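Local coordinates for protein choline kinase (Streptococcus pneumoniae, PDB 4R78) that probably catalyses the phosphate transfer from ATP to choline and, in this crystal, holds AMP in the nucleotide pocket of a protein kinase-like fold, at residues F147-E152 / P223-A228; E170-A175 / K298-Y303; F177-R182 / K264-T269. All coordinates share one frame; numbering follows the deposited sequence.

Interaction 1 (F147-E152 / P223-A228); sequences FAPFEE and PMWDLA
Beside W225, whose indole receives the ring of F147 across the contact, the carboxylate of D226 is gripped by three hydrogen bonds: OD2 meets H137 NE2 and H194 N, and OD1 meets I195 N. In this protein kinase-like fold D226 of helix 223-233 probably corresponds to the conserved helix F aspartate of protein kinases, which bonds to the backbone of the catalytic loop; H194 and I195 occupy the place expected for the beginning of that loop. W225 joins the same junction, because its NE1 is hydrogen-bonded to I195 O, which should help fix the rotation of the indole. The case illustrates how a single N-H bond at the ring edge can orient an indole whose face then packs against an apolar neighbour. W225 has CG anti to the backbone N (chi1 172°), a setting that sends its six-membered ring across to 147-152. There F147 meets it edge-to-face, in a tilted T-shaped pair with planes at 55° and the centroids of the F147 ring and the six-membered W225 ring 4.7 Å apart. The closest atom, F147 CE2, stands over one indole face toward the rim, 3.5 Å from W225 CH2, while F147 CZ lies 3.8 Å from W225 CZ2. F147 is also held by backbone hydrogen bonding with M220, just ahead of the helix that carries the tryptophan. After F147 the chain turns into helix 149-159: A148 is its N-cap residue, and A148 O accepts E152 N at 2.8 Å. In the first turn of that helix, P149 slides alongside the indole, bringing both CB and CG to 4.1 Å from W225 CZ3.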
loop_
_atom_site.group_PDB
_atom_site.type_symbol
_atom_site.label_atom_id
_atom_site.label_comp_id
_atom_site.label_asym_id
_atom_site.label_seq_id
_atom_site.Cartn_x
_atom_site.Cartn_y
_atom_site.Cartn_z
ATOM N N PHE A 147 -0.044 4.430 12.572
ATOM C CA PHE A 147 0.384 5.273 11.463
ATOM C C PHE A 147 0.445 6.741 11.861
ATOM O O PHE A 147 -0.536 7.326 12.324
ATOM C CB PHE A 147 -0.471 5.073 10.207
ATOM C CG PHE A 147 0.238 5.461 8.939
ATOM C CD1 PHE A 147 1.079 4.560 8.294
ATOM C CD2 PHE A 147 0.091 6.735 8.401
ATOM C CE1 PHE A 147 1.750 4.913 7.124
ATOM C CE2 PHE A 147 0.760 7.096 7.237
ATOM C CZ PHE A 147 1.590 6.185 6.595
ATOM N N ALA A 148 1.630 7.312 11.688
ATOM C CA ALA A 148 1.893 8.691 12.050
ATOM C C ALA A 148 2.481 9.362 10.810
ATOM O O ALA A 148 3.690 9.285 10.576
ATOM C CB ALA A 148 2.862 8.745 13.223
ATOM N N PRO A 149 1.618 10.002 9.993
ATOM C CA PRO A 149 2.023 10.520 8.678
ATOM C C PRO A 149 3.188 11.511 8.729
ATOM O O PRO A 149 4.032 11.520 7.838
ATOM C CB PRO A 149 0.757 11.223 8.174
ATOM C CG PRO A 149 -0.363 10.575 8.916
ATOM C CD PRO A 149 0.194 10.275 10.271
ATOM N N PHE A 150 3.234 12.333 9.771
ATOM C CA PHE A 150 4.270 13.355 9.893
ATOM C C PHE A 150 5.593 12.756 10.351
ATOM O O PHE A 150 6.661 13.170 9.891
ATOM C CB PHE A 150 3.769 14.503 10.779
ATOM C CG PHE A 150 2.484 15.107 10.275
ATOM C CD1 PHE A 150 2.506 16.065 9.266
ATOM C CD2 PHE A 150 1.250 14.672 10.762
ATOM C CE1 PHE A 150 1.326 16.609 8.769
ATOM C CE2 PHE A 150 0.057 15.208 10.267
ATOM C CZ PHE A 150 0.098 16.179 9.264
ATOM N N GLU A 151 5.516 11.739 11.207
ATOM C CA GLU A 151 6.684 10.927 11.540
ATOM C C GLU A 151 7.182 10.158 10.310
ATOM O O GLU A 151 8.387 9.968 10.134
ATOM C CB GLU A 151 6.359 9.936 12.658
ATOM C CG GLU A 151 6.235 10.541 14.052
ATOM C CD GLU A 151 5.912 9.495 15.114
ATOM O OE1 GLU A 151 5.263 9.846 16.123
ATOM O OE2 GLU A 151 6.300 8.318 14.936
ATOM N N GLU A 152 6.250 9.722 9.462
ATOM C CA GLU A 152 6.600 8.988 8.248
ATOM C C GLU A 152 7.440 9.843 7.301
ATOM O O GLU A 152 8.435 9.371 6.749
ATOM C CB GLU A 152 5.347 8.469 7.537
ATOM C CG GLU A 152 5.623 7.410 6.471
ATOM C CD GLU A 152 5.679 5.990 7.021
ATOM O OE1 GLU A 152 5.619 5.046 6.205
ATOM O OE2 GLU A 152 5.767 5.808 8.253
ATOM N N PRO A 223 -9.637 6.141 8.997
ATOM C CA PRO A 223 -10.121 5.537 7.753
ATOM C C PRO A 223 -10.156 6.471 6.540
ATOM O O PRO A 223 -10.094 5.990 5.403
ATOM C CB PRO A 223 -11.534 5.084 8.118
ATOM C CG PRO A 223 -11.422 4.738 9.546
ATOM C CD PRO A 223 -10.531 5.818 10.126
ATOM N N MET A 224 -10.234 7.782 6.766
ATOM C CA MET A 224 -10.224 8.720 5.647
ATOM C C MET A 224 -8.901 8.700 4.874
ATOM O O MET A 224 -8.854 9.106 3.717
ATOM C CB MET A 224 -10.608 10.139 6.083
ATOM C CG MET A 224 -12.068 10.303 6.525
ATOM S SD MET A 224 -13.295 9.694 5.340
ATOM C CE MET A 224 -13.679 8.090 6.041
ATOM N N TRP A 225 -7.838 8.192 5.503
ATOM C CA TRP A 225 -6.585 7.948 4.783
ATOM C C TRP A 225 -6.823 6.942 3.655
ATOM O O TRP A 225 -6.398 7.154 2.515
ATOM C CB TRP A 225 -5.498 7.429 5.732
ATOM C CG TRP A 225 -4.248 6.987 5.019
ATOM C CD1 TRP A 225 -4.066 5.813 4.342
ATOM C CD2 TRP A 225 -3.014 7.708 4.911
ATOM N NE1 TRP A 225 -2.801 5.759 3.815
ATOM C CE2 TRP A 225 -2.131 6.907 4.146
ATOM C CE3 TRP A 225 -2.570 8.955 5.373
ATOM C CZ2 TRP A 225 -0.825 7.306 3.843
ATOM C CZ3 TRP A 225 -1.264 9.352 5.072
ATOM C CH2 TRP A 225 -0.413 8.529 4.307
ATOM N N ASP A 226 -7.495 5.839 3.984
ATOM C CA ASP A 226 -7.778 4.799 2.994
ATOM C C ASP A 226 -8.671 5.315 1.867
ATOM O O ASP A 226 -8.446 5.004 0.694
ATOM C CB ASP A 226 -8.407 3.570 3.651
ATOM C CG ASP A 226 -7.379 2.606 4.223
ATOM O OD1 ASP A 226 -6.157 2.857 4.100
ATOM O OD2 ASP A 226 -7.812 1.589 4.795
ATOM N N LEU A 227 -9.680 6.108 2.219
ATOM C CA LEU A 227 -10.556 6.684 1.208
ATOM C C LEU A 227 -9.785 7.635 0.287
ATOM O O LEU A 227 -9.924 7.564 -0.937
ATOM C CB LEU A 227 -11.767 7.367 1.848
ATOM C CG LEU A 227 -12.955 6.454 2.179
ATOM C CD1 LEU A 227 -12.638 5.360 3.199
ATOM C CD2 LEU A 227 -14.113 7.277 2.657
ATOM N N ALA A 228 -8.948 8.487 0.878
ATOM C CA ALA A 228 -8.083 9.373 0.103
ATOM C C ALA A 228 -7.207 8.596 -0.875
ATOM O O ALA A 228 -7.084 8.981 -2.035
ATOM C CB ALA A 228 -7.241 10.240 1.020
#

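Interaction 2 (E170-A175 / K298-Y303); sequences ESVRNA and KGLASY
L300 points across from the last helix of the chain and sets its forked end against two residues one turn apart on helix 169-177, V172 and A175. Its orientation decides the contact. With CG anti to the carbonyl carbon (chi1 -76°), the isobutyl group extends toward the opposing helix, and the two methyls then take different tasks. CD1 fits beside both partners, 3.9 Å from A175 CB and 4.1 Å from V172 CG1. CD2 lies against the alanine alone, with A175 CB at 4.0 Å, and also approaches the carbonyl oxygen of that residue. V172 lies slantwise to the leucine and offers only CG1, the methyl anti to its backbone N. A175, having no more than a methyl, lets the backbones draw near: its CA is 7.4 Å from L300 CA. No hydrogen bond crosses between 170-175 and 298-303, so the match of shapes carries the contact. Around it V172 also packs on Y293 and V297, and L300 on I265 of helix 257-280. This is a worked example of a leucine fork set against an alanine and a valine, an apolar helix-to-helix seam near the edge of the helical C-terminal lobe of a kinase-like fold.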
loop_
_atom_site.group_PDB
_atom_site.type_symbol
_atom_site.label_atom_id
_atom_site.label_comp_id
_atom_site.label_asym_id
_atom_site.label_seq_id
_atom_site.Cartn_x
_atom_site.Cartn_y
_atom_site.Cartn_z
ATOM N N GLU A 170 11.366 23.623 1.546
ATOM C CA GLU A 170 11.102 24.145 2.888
ATOM C C GLU A 170 9.697 24.741 3.031
ATOM O O GLU A 170 8.977 24.415 3.976
ATOM C CB GLU A 170 12.190 25.127 3.329
ATOM C CG GLU A 170 13.485 24.449 3.745
ATOM C CD GLU A 170 13.292 23.425 4.855
ATOM O OE1 GLU A 170 13.701 22.263 4.662
ATOM O OE2 GLU A 170 12.726 23.780 5.913
ATOM N N SER A 171 9.292 25.580 2.080
ATOM C CA SER A 171 7.941 26.146 2.093
ATOM C C SER A 171 6.844 25.084 1.967
ATOM O O SER A 171 5.814 25.165 2.634
ATOM C CB SER A 171 7.779 27.203 1.002
ATOM O OG SER A 171 8.527 28.368 1.313
ATOM N N VAL A 172 7.062 24.091 1.110
ATOM C CA VAL A 172 6.088 23.012 0.950
ATOM C C VAL A 172 6.007 22.165 2.226
ATOM O O VAL A 172 4.916 21.898 2.734
ATOM C CB VAL A 172 6.397 22.151 -0.304
ATOM C CG1 VAL A 172 5.492 20.925 -0.367
ATOM C CG2 VAL A 172 6.231 22.989 -1.574
ATOM N N ARG A 173 7.174 21.783 2.746
ATOM C CA ARG A 173 7.279 20.988 3.970
ATOM C C ARG A 173 6.531 21.648 5.128
ATOM O O ARG A 173 5.711 21.011 5.790
ATOM C CB ARG A 173 8.751 20.792 4.334
ATOM C CG ARG A 173 9.003 19.829 5.471
ATOM C CD ARG A 173 10.473 19.809 5.833
ATOM N NE ARG A 173 10.777 18.712 6.752
ATOM C CZ ARG A 173 10.772 18.812 8.076
ATOM N NH1 ARG A 173 10.487 19.971 8.660
ATOM N NH2 ARG A 173 11.053 17.747 8.818
ATOM N N ASN A 174 6.803 22.929 5.360
ATOM C CA ASN A 174 6.155 23.647 6.453
ATOM C C ASN A 174 4.639 23.729 6.283
ATOM O O ASN A 174 3.891 23.614 7.257
ATOM C CB ASN A 174 6.763 25.040 6.638
ATOM C CG ASN A 174 8.221 24.998 7.079
ATOM O OD1 ASN A 174 8.996 25.890 6.752
ATOM N ND2 ASN A 174 8.598 23.962 7.824
ATOM N N ALA A 175 4.186 23.922 5.048
ATOM C CA ALA A 175 2.751 23.935 4.762
ATOM C C ALA A 175 2.119 22.569 5.035
ATOM O O ALA A 175 1.026 22.486 5.588
ATOM C CB ALA A 175 2.486 24.382 3.327
ATOM N N LYS A 298 -0.293 21.564 -5.634
ATOM C CA LYS A 298 -1.624 21.912 -6.141
ATOM C C LYS A 298 -2.691 21.752 -5.059
ATOM O O LYS A 298 -3.547 22.624 -4.886
ATOM C CB LYS A 298 -1.965 21.036 -7.354
ATOM C CG LYS A 298 -3.299 21.345 -8.021
ATOM C CD LYS A 298 -3.590 20.344 -9.133
ATOM C CE LYS A 298 -4.987 20.528 -9.717
ATOM N NZ LYS A 298 -5.094 21.749 -10.561
ATOM N N GLY A 299 -2.627 20.637 -4.333
ATOM C CA GLY A 299 -3.563 20.351 -3.248
ATOM C C GLY A 299 -3.504 21.365 -2.123
ATOM O O GLY A 299 -4.542 21.764 -1.589
ATOM N N LEU A 300 -2.290 21.781 -1.762
ATOM C CA LEU A 300 -2.099 22.800 -0.727
ATOM C C LEU A 300 -2.770 24.117 -1.113
ATOM O O LEU A 300 -3.436 24.738 -0.283
ATOM C CB LEU A 300 -0.608 23.016 -0.431
ATOM C CG LEU A 300 0.116 21.951 0.401
ATOM C CD1 LEU A 300 1.616 22.128 0.260
ATOM C CD2 LEU A 300 -0.303 21.992 1.870
ATOM N N ALA A 301 -2.610 24.526 -2.371
ATOM C CA ALA A 301 -3.220 25.765 -2.861
ATOM C C ALA A 301 -4.743 25.684 -2.860
ATOM O O ALA A 301 -5.417 26.630 -2.439
ATOM C CB ALA A 301 -2.706 26.110 -4.247
ATOM N N SER A 302 -5.277 24.550 -3.313
ATOM C CA SER A 302 -6.727 24.339 -3.381
ATOM C C SER A 302 -7.351 24.255 -1.989
ATOM O O SER A 302 -8.465 24.743 -1.766
ATOM C CB SER A 302 -7.055 23.080 -4.189
ATOM O OG SER A 302 -6.517 23.161 -5.499
ATOM N N TYR A 303 -6.621 23.643 -1.058
ATOM C CA TYR A 303 -7.068 23.520 0.325
ATOM C C TYR A 303 -7.135 24.884 1.014
ATOM O O TYR A 303 -8.120 25.195 1.692
ATOM C CB TYR A 303 -6.163 22.563 1.112
ATOM C CG TYR A 303 -6.566 22.438 2.561
ATOM C CD1 TYR A 303 -7.669 21.669 2.929
ATOM C CD2 TYR A 303 -5.857 23.102 3.559
ATOM C CE1 TYR A 303 -8.055 21.563 4.254
ATOM C CE2 TYR A 303 -6.233 23.001 4.892
ATOM C CZ TYR A 303 -7.331 22.230 5.230
ATOM O OH TYR A 303 -7.713 22.124 6.540
#

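Interaction 3 (F177-R182 / K264-T269); sequences FSLEKR and KILQDT
L179, in the region of helix 179-186, crosses to touch I265 and L266 in turn, a buried apolar contact in which one leucine methyl serves two consecutive residues of a long helix. Following that helix from its first residue here, K264 makes no contact with 177-182; its NZ forms a salt bridge with E241. Next comes I265, whose side chain meets L179 at about a right angle: I265 CG2 is 4.0 Å from L179 CD1. The leucine reaches it in an extended form, CG anti to its own carbonyl carbon and CD1 continuing outward (chi2 171°). At L266 the methyl CD2 swings round to the same L179 CD1, at a looser 4.5 Å, while its side chain also packs on P149, F150 and V176. Q267 follows on a different face of the helix and lies on W225, A228 and A229 of helix 223-233. D268 divides its carboxylate between two salt bridges, OD1 with R292 NE and OD2 with R295 NE, which bind the helix to 288-303. T269 closes the turn by returning to I265. Its OG1, anti to the carbonyl carbon (chi1 -57°), folds back and donates to I265 O at 2.9 Å, tilted 33° from the carbonyl plane, while T269 N reaches the same oxygen at 3.1 Å from the opposite face. A buried hydroxyl is thus satisfied within its own helix, a common arrangement for threonine. Helix 257-280 is surrounded here: helix 179-186 meets it through L179, and helices 149-159, 169-177, 223-233 and 288-303 pack around the same turns.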
loop_
_atom_site.group_PDB
_atom_site.type_symbol
_atom_site.label_atom_id
_atom_site.label_comp_id
_atom_site.label_asym_id
_atom_site.label_seq_id
_atom_site.Cartn_x
_atom_site.Cartn_y
_atom_site.Cartn_z
ATOM N N PHE A 177 3.339 20.230 7.163
ATOM C CA PHE A 177 3.371 20.025 8.616
ATOM C C PHE A 177 2.345 20.869 9.379
ATOM O O PHE A 177 1.980 20.528 10.506
ATOM C CB PHE A 177 4.784 20.243 9.178
ATOM C CG PHE A 177 5.662 19.015 9.124
ATOM C CD1 PHE A 177 5.717 18.131 10.198
ATOM C CD2 PHE A 177 6.438 18.747 8.001
ATOM C CE1 PHE A 177 6.532 16.996 10.151
ATOM C CE2 PHE A 177 7.255 17.612 7.944
ATOM C CZ PHE A 177 7.299 16.739 9.023
ATOM N N SER A 178 1.886 21.963 8.765
ATOM C CA SER A 178 0.851 22.800 9.375
ATOM C C SER A 178 -0.495 22.077 9.432
ATOM O O SER A 178 -1.376 22.449 10.208
ATOM C CB SER A 178 0.709 24.141 8.642
ATOM O OG SER A 178 -0.064 24.013 7.460
ATOM N N LEU A 179 -0.647 21.038 8.612
ATOM C CA LEU A 179 -1.882 20.256 8.578
ATOM C C LEU A 179 -2.086 19.384 9.816
ATOM O O LEU A 179 -3.211 18.964 10.097
ATOM C CB LEU A 179 -1.947 19.410 7.300
ATOM C CG LEU A 179 -1.922 20.193 5.980
ATOM C CD1 LEU A 179 -1.779 19.252 4.789
ATOM C CD2 LEU A 179 -3.148 21.090 5.821
ATOM N N GLU A 180 -1.004 19.121 10.551
ATOM C CA GLU A 180 -1.077 18.315 11.774
ATOM C C GLU A 180 -2.026 18.933 12.804
ATOM O O GLU A 180 -2.837 18.226 13.407
ATOM C CB GLU A 180 0.318 18.094 12.379
ATOM C CG GLU A 180 0.340 17.095 13.538
ATOM C CD GLU A 180 1.739 16.650 13.944
ATOM O OE1 GLU A 180 2.738 17.292 13.555
ATOM O OE2 GLU A 180 1.838 15.641 14.672
ATOM N N LYS A 181 -1.925 20.252 12.980
ATOM C CA LYS A 181 -2.787 20.993 13.904
ATOM C C LYS A 181 -4.261 20.912 13.509
ATOM O O LYS A 181 -5.128 20.757 14.374
ATOM C CB LYS A 181 -2.329 22.458 14.009
ATOM C CG LYS A 181 -3.242 23.389 14.823
ATOM C CD LYS A 181 -3.278 23.022 16.299
ATOM C CE LYS A 181 -4.233 23.926 17.068
ATOM N NZ LYS A 181 -4.297 23.537 18.502
ATOM N N ARG A 182 -4.544 21.020 12.210
ATOM C CA ARG A 182 -5.914 20.925 11.722
ATOM C C ARG A 182 -6.478 19.535 11.992
ATOM O O ARG A 182 -7.598 19.406 12.478
ATOM C CB ARG A 182 -6.015 21.281 10.233
ATOM C CG ARG A 182 -7.437 21.244 9.665
ATOM C CD ARG A 182 -8.394 22.177 10.413
ATOM N NE ARG A 182 -9.728 22.192 9.820
ATOM C CZ ARG A 182 -10.796 22.771 10.364
ATOM N NH1 ARG A 182 -10.708 23.391 11.536
ATOM N NH2 ARG A 182 -11.962 22.723 9.736
ATOM N N LYS A 264 -4.905 13.246 1.079
ATOM C CA LYS A 264 -4.397 13.250 -0.300
ATOM C C LYS A 264 -3.062 14.000 -0.372
ATOM O O LYS A 264 -2.119 13.529 -0.998
ATOM C CB LYS A 264 -5.411 13.879 -1.266
ATOM C CG LYS A 264 -6.614 13.002 -1.606
ATOM C CD LYS A 264 -7.519 13.730 -2.586
ATOM C CE LYS A 264 -8.701 12.882 -3.018
ATOM N NZ LYS A 264 -9.687 13.709 -3.777
ATOM N N ILE A 265 -2.987 15.160 0.282
ATOM C CA ILE A 265 -1.756 15.953 0.304
ATOM C C ILE A 265 -0.629 15.211 1.021
ATOM O O ILE A 265 0.512 15.190 0.550
ATOM C CB ILE A 265 -1.982 17.344 0.955
ATOM C CG1 ILE A 265 -2.943 18.182 0.106
ATOM C CG2 ILE A 265 -0.655 18.091 1.132
ATOM C CD1 ILE A 265 -3.576 19.339 0.860
ATOM N N LEU A 266 -0.960 14.587 2.149
ATOM C CA LEU A 266 0.035 13.854 2.920
ATOM C C LEU A 266 0.563 12.657 2.141
ATOM O O LEU A 266 1.753 12.368 2.184
ATOM C CB LEU A 266 -0.530 13.416 4.274
ATOM C CG LEU A 266 -0.856 14.517 5.286
ATOM C CD1 LEU A 266 -1.352 13.914 6.577
ATOM C CD2 LEU A 266 0.354 15.383 5.557
ATOM N N GLN A 267 -0.323 11.984 1.412
ATOM C CA GLN A 267 0.063 10.841 0.587
ATOM C C GLN A 267 0.990 11.235 -0.557
ATOM O O GLN A 267 2.017 10.597 -0.770
ATOM C CB GLN A 267 -1.176 10.109 0.067
ATOM C CG GLN A 267 -1.798 9.228 1.134
ATOM C CD GLN A 267 -3.256 8.891 0.908
ATOM O OE1 GLN A 267 -3.994 8.621 1.865
ATOM N NE2 GLN A 267 -3.683 8.892 -0.341
ATOM N N ASP A 268 0.643 12.294 -1.284
ATOM C CA ASP A 268 1.507 12.759 -2.360
ATOM C C ASP A 268 2.894 13.148 -1.843
ATOM O O ASP A 268 3.901 12.851 -2.492
ATOM C CB ASP A 268 0.858 13.905 -3.131
ATOM C CG ASP A 268 -0.082 13.416 -4.213
ATOM O OD1 ASP A 268 0.075 12.270 -4.690
ATOM O OD2 ASP A 268 -0.980 14.186 -4.606
ATOM N N THR A 269 2.940 13.764 -0.662
ATOM C CA THR A 269 4.206 14.137 -0.037
ATOM C C THR A 269 5.015 12.891 0.319
ATOM O O THR A 269 6.166 12.744 -0.107
ATOM C CB THR A 269 3.987 15.013 1.216
ATOM O OG1 THR A 269 3.227 16.174 0.853
ATOM C CG2 THR A 269 5.318 15.457 1.789
#

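Interaction 3 is the buried one and stands between the others, touching both, whereas interactions 1 and 2 do not meet and their centres lie about 17 Å apart. Helix 257-280, a partner in interaction 3, also packs against residues of the other two: F150 and Q267 connect interaction 3 to interaction 1, and I265 and Y303 connect it to interaction 2. Interaction 2, farthest from the chain centre, is partly buried. Interaction 1, nearest the centre, is largely aromatic and borders the polar junction that probably corresponds to the catalytic loop of kinases. Across their segments interactions 2 and 3 are both aliphatic and differ in burial; the threonine bond beside interaction 3 stays within its helix.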